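Local coordinates for protein beta-N-acetylhexosaminidase (Mycobacterium smegmatis, PDB 4YYF) that probably hydrolyses terminal non-reducing N-acetyl-D-hexosamine residues of N-acetyl-beta-D-hexosaminides, as a member of glycosyl hydrolase family 3, at residues D290-M295 and A305-R310; G315-L320 and D349-R354; Q336-A339 and N344-A347. The protein carries 1 engineered substitution. All blocks are in the same frame, centred on the assembly; numbering follows the deposited sequence.

Interaction 1 of 3, residues D290-M295 and A305-R310; sequences DDLSSM and ADAVLR
L292, in the loop that leaves strand 287-289, lays its side chain on one side of helix 304-314, where A307 and V308 receive it. Contact begins at the root: CB of L292 stands 4.2 Å from CB of A307, and both residues direct CB toward the opposite segment, where the backbones come nearest (CA of L292 to CA of A307, 6.4 Å). CG is set anti to the carbonyl carbon (chi1 -63°), a turn that carries the branch along the helix toward V308. At the tip CD1 does the touching, 3.8 Å from V308 CG2 and 4.0 Å from V308 CA, with the carbonyl oxygen of A307 a little farther off. The two side chains cross at about a right angle, and the touch is methyl to methyl, CD1 on CG2. A319 of strand 319-321 also touches both L292 and V308, closing the apolar cluster on the barrel side.

The loop that presents L292 is shaped by D291. Its OD1 accepts from S293 N at 2.9 Å, making an Asx turn, and from S294 N at 3.2 Å; both N-H groups come from the same face of the carboxylate. D291 O receives a hydrogen bond from H251 NE2. Loop and helix together form part of a beta-alpha unit of the TIM barrel, in which loops after the strands typically border the active site of family 3 glycosidases.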
loop_
_atom_site.group_PDB
_atom_site.type_symbol
_atom_site.label_atom_id
_atom_site.label_comp_id
_atom_site.label_asym_id
_atom_site.label_seq_id
_atom_site.Cartn_x
_atom_site.Cartn_y
_atom_site.Cartn_z
ATOM N N ASP A 290 0.236 -0.857 5.725
ATOM C CA ASP A 290 0.502 0.561 5.954
ATOM C C ASP A 290 1.893 0.630 6.604
ATOM O O ASP A 290 2.486 -0.406 6.927
ATOM C CB ASP A 290 -0.586 1.136 6.877
ATOM C CG ASP A 290 -0.708 2.661 6.811
ATOM O OD1 ASP A 290 0.182 3.345 6.268
ATOM O OD2 ASP A 290 -1.715 3.177 7.333
ATOM N N ASP A 291 2.409 1.842 6.776
ATOM C CA ASP A 291 3.771 2.090 7.279
ATOM C C ASP A 291 4.026 1.425 8.635
ATOM O O ASP A 291 3.353 1.718 9.615
ATOM C CB ASP A 291 3.978 3.616 7.315
ATOM C CG ASP A 291 5.174 4.074 8.134
ATOM O OD1 ASP A 291 6.136 3.315 8.370
ATOM O OD2 ASP A 291 5.145 5.257 8.533
ATOM N N LEU A 292 5.004 0.517 8.663
ATOM C CA LEU A 292 5.314 -0.287 9.852
ATOM C C LEU A 292 6.338 0.325 10.811
ATOM O O LEU A 292 6.538 -0.196 11.906
ATOM C CB LEU A 292 5.792 -1.686 9.450
ATOM C CG LEU A 292 4.818 -2.587 8.701
ATOM C CD1 LEU A 292 5.547 -3.798 8.161
ATOM C CD2 LEU A 292 3.675 -3.022 9.612
ATOM N N SER A 293 6.985 1.425 10.427
ATOM C CA SER A 293 8.068 1.962 11.263
ATOM C C SER A 293 7.729 3.264 12.003
ATOM O O SER A 293 8.069 3.425 13.176
ATOM C CB SER A 293 9.339 2.148 10.440
ATOM O OG SER A 293 9.156 3.154 9.456
ATOM N N SER A 294 7.082 4.206 11.330
ATOM C CA SER A 294 6.869 5.517 11.950
ATOM C C SER A 294 5.541 5.622 12.668
ATOM O O SER A 294 5.315 6.575 13.421
ATOM C CB SER A 294 6.965 6.644 10.925
ATOM O OG SER A 294 5.766 6.745 10.172
HETATM N N MSE A 295 4.662 4.650 12.450
HETATM C CA MSE A 295 3.300 4.720 12.992
HETATM C C MSE A 295 3.170 4.071 14.364
HETATM O O MSE A 295 3.471 2.887 14.525
HETATM C CB MSE A 295 2.296 4.108 11.999
HETATM C CG MSE A 295 2.268 4.872 10.689
HETATM SE SE MSE A 295 0.920 4.274 9.423
HETATM C CE MSE A 295 -0.652 4.939 10.351
ATOM N N ALA A 305 11.915 -4.924 12.308
ATOM C CA ALA A 305 12.122 -6.301 11.853
ATOM C C ALA A 305 11.014 -7.242 12.363
ATOM O O ALA A 305 10.498 -8.076 11.612
ATOM C CB ALA A 305 13.503 -6.800 12.254
ATOM N N ASP A 306 10.643 -7.098 13.630
ATOM C CA ASP A 306 9.578 -7.913 14.203
ATOM C C ASP A 306 8.234 -7.628 13.524
ATOM O O ASP A 306 7.467 -8.548 13.253
ATOM C CB ASP A 306 9.503 -7.682 15.722
ATOM C CG ASP A 306 8.428 -8.531 16.403
ATOM O OD1 ASP A 306 8.011 -9.580 15.849
ATOM O OD2 ASP A 306 8.005 -8.145 17.512
ATOM N N ALA A 307 7.965 -6.355 13.228
ATOM C CA ALA A 307 6.708 -5.954 12.590
ATOM C C ALA A 307 6.603 -6.502 11.176
ATOM O O ALA A 307 5.532 -6.962 10.747
ATOM C CB ALA A 307 6.585 -4.437 12.565
ATOM N N VAL A 308 7.710 -6.439 10.444
ATOM C CA VAL A 308 7.744 -6.982 9.080
ATOM C C VAL A 308 7.518 -8.486 9.102
ATOM O O VAL A 308 6.710 -9.020 8.334
ATOM C CB VAL A 308 9.069 -6.640 8.384
ATOM C CG1 VAL A 308 9.229 -7.443 7.087
ATOM C CG2 VAL A 308 9.126 -5.141 8.112
ATOM N N LEU A 309 8.214 -9.171 10.002
ATOM C CA LEU A 309 8.012 -10.608 10.178
ATOM C C LEU A 309 6.546 -10.950 10.479
ATOM O O LEU A 309 5.960 -11.835 9.846
ATOM C CB LEU A 309 8.913 -11.138 11.298
ATOM C CG LEU A 309 8.713 -12.620 11.636
ATOM C CD1 LEU A 309 8.754 -13.462 10.368
ATOM C CD2 LEU A 309 9.745 -13.134 12.650
ATOM N N ARG A 310 5.959 -10.262 11.452
ATOM C CA ARG A 310 4.566 -10.506 11.807
ATOM C C ARG A 310 3.612 -10.255 10.637
ATOM O O ARG A 310 2.654 -11.004 10.440
ATOM C CB ARG A 310 4.167 -9.663 13.023
ATOM C CG ARG A 310 4.707 -10.211 14.342
ATOM C CD ARG A 310 4.666 -9.173 15.443
ATOM N NE ARG A 310 5.143 -9.735 16.710
ATOM C CZ ARG A 310 4.386 -10.447 17.541
ATOM N NH1 ARG A 310 3.111 -10.669 17.244
ATOM N NH2 ARG A 310 4.898 -10.934 18.666
#

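Interaction 2 of 3, residues G315-L320 and D349-R354; sequences GADNAL and DASLQR. With NA (sodium ion), chain F.
S351 comes first along the helical segment to meet D317, and its hydroxyl does two jobs. OG donates to D317 OD1 at 2.7 Å, on the anti lone pair, and binds the sodium ion at 2.2 Å. Chi1 of -71° places OG anti to the carbonyl carbon and beside the backbone N, facing both partners. One turn later R354 stretches its chain, extended from CG to NE, across the same carboxylate at about a right angle. NH1 gives a salt bridge to D317 OD1 at 3.0 Å through the syn lone pair, 16° out of the guanidinium plane, while CD lies 3.4 Å from D317 OD2.

OD1 accepts hydrogen bonds from S351 OG, R354 NH1 and water 1. Both waters bind the sodium, and water 1 donates to G315 O and water 2 to A316 O; A347 O completes the four ligands seen. D317 OD2 is held separately by R274 and by V287 N, so both carboxylate oxygens are satisfied and its charge is probably well balanced. Helix 345-357 is thereby fixed to the chain entering strand 319-321, which lies between strands 49-52 and 287-289 in the barrel, with N355 bonding D317 O and N318.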
loop_
_atom_site.group_PDB
_atom_site.type_symbol
_atom_site.label_atom_id
_atom_site.label_comp_id
_atom_site.label_asym_id
_atom_site.label_seq_id
_atom_site.Cartn_x
_atom_site.Cartn_y
_atom_site.Cartn_z
ATOM N N GLY A 315 0.040 -12.608 6.480
ATOM C CA GLY A 315 -0.452 -12.792 5.129
ATOM C C GLY A 315 -0.250 -11.636 4.178
ATOM O O GLY A 315 -0.703 -11.699 3.033
ATOM N N ALA A 316 0.443 -10.584 4.619
ATOM C CA ALA A 316 0.767 -9.498 3.703
ATOM C C ALA A 316 1.732 -9.991 2.627
ATOM O O ALA A 316 2.572 -10.854 2.888
ATOM C CB ALA A 316 1.363 -8.309 4.455
ATOM N N ASP A 317 1.611 -9.448 1.417
ATOM C CA ASP A 317 2.563 -9.761 0.348
ATOM C C ASP A 317 3.680 -8.742 0.319
ATOM O O ASP A 317 4.731 -8.971 -0.282
ATOM C CB ASP A 317 1.899 -9.682 -1.017
ATOM C CG ASP A 317 0.750 -10.627 -1.158
ATOM O OD1 ASP A 317 0.958 -11.840 -0.957
ATOM O OD2 ASP A 317 -0.360 -10.146 -1.468
ATOM N N ASN A 318 3.437 -7.589 0.920
ATOM C CA ASN A 318 4.404 -6.508 0.815
ATOM C C ASN A 318 4.448 -5.666 2.080
ATOM O O ASN A 318 3.463 -5.033 2.455
ATOM C CB ASN A 318 4.090 -5.632 -0.400
ATOM C CG ASN A 318 5.290 -4.826 -0.856
ATOM O OD1 ASN A 318 5.748 -3.918 -0.160
ATOM N ND2 ASN A 318 5.810 -5.159 -2.029
ATOM N N ALA A 319 5.600 -5.671 2.734
ATOM C CA ALA A 319 5.786 -4.947 3.989
ATOM C C ALA A 319 6.419 -3.608 3.691
ATOM O O ALA A 319 7.517 -3.540 3.117
ATOM C CB ALA A 319 6.670 -5.749 4.936
ATOM N N LEU A 320 5.729 -2.545 4.098
ATOM C CA LEU A 320 6.117 -1.183 3.761
ATOM C C LEU A 320 6.538 -0.430 5.022
ATOM O O LEU A 320 5.856 -0.502 6.043
ATOM C CB LEU A 320 4.908 -0.485 3.114
ATOM C CG LEU A 320 4.866 0.990 2.661
ATOM C CD1 LEU A 320 4.512 1.937 3.771
ATOM C CD2 LEU A 320 6.152 1.437 2.020
ATOM N N ASP A 349 7.050 -17.577 -1.234
ATOM C CA ASP A 349 6.893 -17.858 -2.656
ATOM C C ASP A 349 5.593 -17.283 -3.231
ATOM O O ASP A 349 5.601 -16.692 -4.308
ATOM C CB ASP A 349 6.977 -19.362 -2.931
ATOM C CG ASP A 349 8.393 -19.915 -2.778
ATOM O OD1 ASP A 349 9.351 -19.125 -2.641
ATOM O OD2 ASP A 349 8.545 -21.150 -2.804
ATOM N N ALA A 350 4.482 -17.455 -2.519
ATOM C CA ALA A 350 3.200 -16.932 -3.012
ATOM C C ALA A 350 3.260 -15.419 -3.172
ATOM O O ALA A 350 2.761 -14.864 -4.156
ATOM C CB ALA A 350 2.056 -17.327 -2.086
ATOM N N SER A 351 3.864 -14.752 -2.197
ATOM C CA SER A 351 3.939 -13.295 -2.194
ATOM C C SER A 351 4.936 -12.788 -3.223
ATOM O O SER A 351 4.748 -11.722 -3.813
ATOM C CB SER A 351 4.313 -12.780 -0.799
ATOM O OG SER A 351 3.224 -12.954 0.093
ATOM N N LEU A 352 6.008 -13.543 -3.421
ATOM C CA LEU A 352 6.972 -13.221 -4.463
ATOM C C LEU A 352 6.286 -13.236 -5.837
ATOM O O LEU A 352 6.443 -12.305 -6.623
ATOM C CB LEU A 352 8.141 -14.210 -4.417
ATOM C CG LEU A 352 9.159 -14.132 -5.552
ATOM C CD1 LEU A 352 9.809 -12.749 -5.592
ATOM C CD2 LEU A 352 10.216 -15.226 -5.396
ATOM N N GLN A 353 5.510 -14.282 -6.111
ATOM C CA GLN A 353 4.730 -14.353 -7.345
ATOM C C GLN A 353 3.758 -13.183 -7.514
ATOM O O GLN A 353 3.634 -12.635 -8.609
ATOM C CB GLN A 353 3.959 -15.678 -7.434
ATOM C CG GLN A 353 4.843 -16.932 -7.432
ATOM C CD GLN A 353 4.045 -18.193 -7.173
ATOM O OE1 GLN A 353 2.885 -18.299 -7.585
ATOM N NE2 GLN A 353 4.660 -19.167 -6.490
ATOM N N ARG A 354 3.049 -12.817 -6.451
ATOM C CA ARG A 354 2.101 -11.704 -6.545
ATOM C C ARG A 354 2.791 -10.388 -6.825
ATOM O O ARG A 354 2.257 -9.553 -7.547
ATOM C CB ARG A 354 1.261 -11.580 -5.268
ATOM C CG ARG A 354 0.316 -12.753 -5.080
ATOM C CD ARG A 354 -0.606 -12.517 -3.922
ATOM N NE ARG A 354 -1.542 -13.622 -3.730
ATOM C CZ ARG A 354 -1.541 -14.419 -2.668
ATOM N NH1 ARG A 354 -0.649 -14.217 -1.707
ATOM N NH2 ARG A 354 -2.433 -15.405 -2.569
HETATM NA NA NA F . 2.700 -14.613 1.517
HETATM O O HOH W 1 0.700 -13.495 1.469
HETATM O O HOH W 2 3.169 -13.386 3.386
#

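Interaction 3 of 3, residues Q336-A339 and N344-A347; sequences QALA and NQGA. With NA (sodium ion), chain F.
L338 and Q345 meet across the short turn that joins helix 327-340 to the N-capped start of helix 345-357, on the surface of the TIM barrel domain.

The packing is slight and mostly of apolar carbon against a polar group. The isopropyl end of L338 turns toward Q345, whose amide oxygen OE1 lies 3.8 Å from L338 CD2 and almost as close to CD1 (3.9 Å). CD2 also sits over the backbone at the head of the second helix, 4.2 Å from C of N344. The Q345 side chain leaves with CG anti to the backbone N and then bends at chi2 (56°), which folds the amide back beside its own helix; there NE2 bonds D349 OD1 one turn on, leaving OE1 on the L338 side. L45 and K44 of helix 41-46 add contacts to L338 and Q345 respectively, so a third helix borders the joint.

Hydrogen bonds belong to the cap. N344 is the N-cap residue: its OD1 accepts from G346 N at 2.7 Å, the donor standing 28° off the carbonyl plane, and its backbone O accepts from A347 N at 3.0 Å. The first of these satisfies an amide with no helical carbonyl one turn back; the second is the backbone bond of that turn. CB of N344 leaves the backbone away from L338, which therefore meets this residue through its backbone.

Metal coordination comes third. The first turn directs a carbonyl at the sodium ion: A347 O binds it at 2.3 Å, while CB of A347 stays 3.8 Å from the metal.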
loop_
_atom_site.group_PDB
_atom_site.type_symbol
_atom_site.label_atom_id
_atom_site.label_comp_id
_atom_site.label_asym_id
_atom_site.label_seq_id
_atom_site.Cartn_x
_atom_site.Cartn_y
_atom_site.Cartn_z
ATOM N N GLN A 336 16.251 -15.792 9.343
ATOM C CA GLN A 336 16.177 -16.573 10.575
ATOM C C GLN A 336 14.783 -17.175 10.774
ATOM O O GLN A 336 14.647 -18.309 11.240
ATOM C CB GLN A 336 16.563 -15.713 11.782
ATOM C CG GLN A 336 18.005 -15.231 11.772
ATOM C CD GLN A 336 18.238 -14.091 12.752
ATOM O OE1 GLN A 336 17.415 -13.842 13.637
ATOM N NE2 GLN A 336 19.357 -13.384 12.589
ATOM N N ALA A 337 13.752 -16.415 10.419
ATOM C CA ALA A 337 12.384 -16.902 10.560
ATOM C C ALA A 337 12.125 -18.086 9.629
ATOM O O ALA A 337 11.397 -19.018 9.986
ATOM C CB ALA A 337 11.400 -15.802 10.291
ATOM N N LEU A 338 12.717 -18.035 8.438
ATOM C CA LEU A 338 12.629 -19.131 7.483
ATOM C C LEU A 338 13.236 -20.370 8.102
ATOM O O LEU A 338 12.640 -21.450 8.074
ATOM C CB LEU A 338 13.367 -18.781 6.184
ATOM C CG LEU A 338 12.594 -17.941 5.174
ATOM C CD1 LEU A 338 13.393 -17.741 3.892
ATOM C CD2 LEU A 338 11.248 -18.603 4.873
ATOM N N ALA A 339 14.424 -20.203 8.680
ATOM C CA ALA A 339 15.143 -21.315 9.295
ATOM C C ALA A 339 14.390 -21.863 10.501
ATOM O O ALA A 339 14.381 -23.063 10.739
ATOM C CB ALA A 339 16.545 -20.881 9.697
ATOM N N ASN A 344 6.850 -19.438 6.754
ATOM C CA ASN A 344 6.835 -20.589 5.865
ATOM C C ASN A 344 7.360 -20.226 4.479
ATOM O O ASN A 344 7.066 -19.146 3.971
ATOM C CB ASN A 344 5.415 -21.136 5.745
ATOM C CG ASN A 344 5.366 -22.472 5.036
ATOM O OD1 ASN A 344 5.247 -22.534 3.808
ATOM N ND2 ASN A 344 5.458 -23.557 5.807
ATOM N N GLN A 345 8.108 -21.136 3.856
ATOM C CA GLN A 345 8.601 -20.905 2.494
ATOM C C GLN A 345 7.461 -20.594 1.513
ATOM O O GLN A 345 7.616 -19.791 0.592
ATOM C CB GLN A 345 9.411 -22.114 2.010
ATOM C CG GLN A 345 10.124 -21.889 0.675
ATOM C CD GLN A 345 11.045 -20.673 0.687
ATOM O OE1 GLN A 345 11.855 -20.500 1.601
ATOM N NE2 GLN A 345 10.914 -19.817 -0.328
ATOM N N GLY A 346 6.307 -21.224 1.725
ATOM C CA GLY A 346 5.161 -21.030 0.856
ATOM C C GLY A 346 4.627 -19.616 0.924
ATOM O O GLY A 346 4.124 -19.072 -0.066
ATOM N N ALA A 347 4.729 -19.003 2.097
ATOM C CA ALA A 347 4.236 -17.639 2.258
ATOM C C ALA A 347 5.100 -16.695 1.443
ATOM O O ALA A 347 4.611 -15.734 0.842
ATOM C CB ALA A 347 4.245 -17.238 3.712
HETATM NA NA NA F . 2.700 -14.613 1.517
HETATM O O HOH W 1 0.700 -13.495 1.469
HETATM O O HOH W 2 3.169 -13.386 3.386
#

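Along the chain interaction 1 closes before interaction 2 opens, and interaction 3 is nested inside the loop that interaction 2 closes. Their centres lie about 14 Å (1 and 2), 12 Å (2 and 3) and 17 Å (1 and 3) apart. Interactions 1 and 2 touch through strand 319-321, where L292 N probably bonds L320 O; interactions 1 and 3 touch where L309 packs on A337. Interactions 2 and 3 share helix 345-357 and the sodium ion, bound from both contacts. Together they join the last strand of the TIM barrel, the helix before it and the two helices that follow, tying the C-terminal end of the fold to the barrel wall.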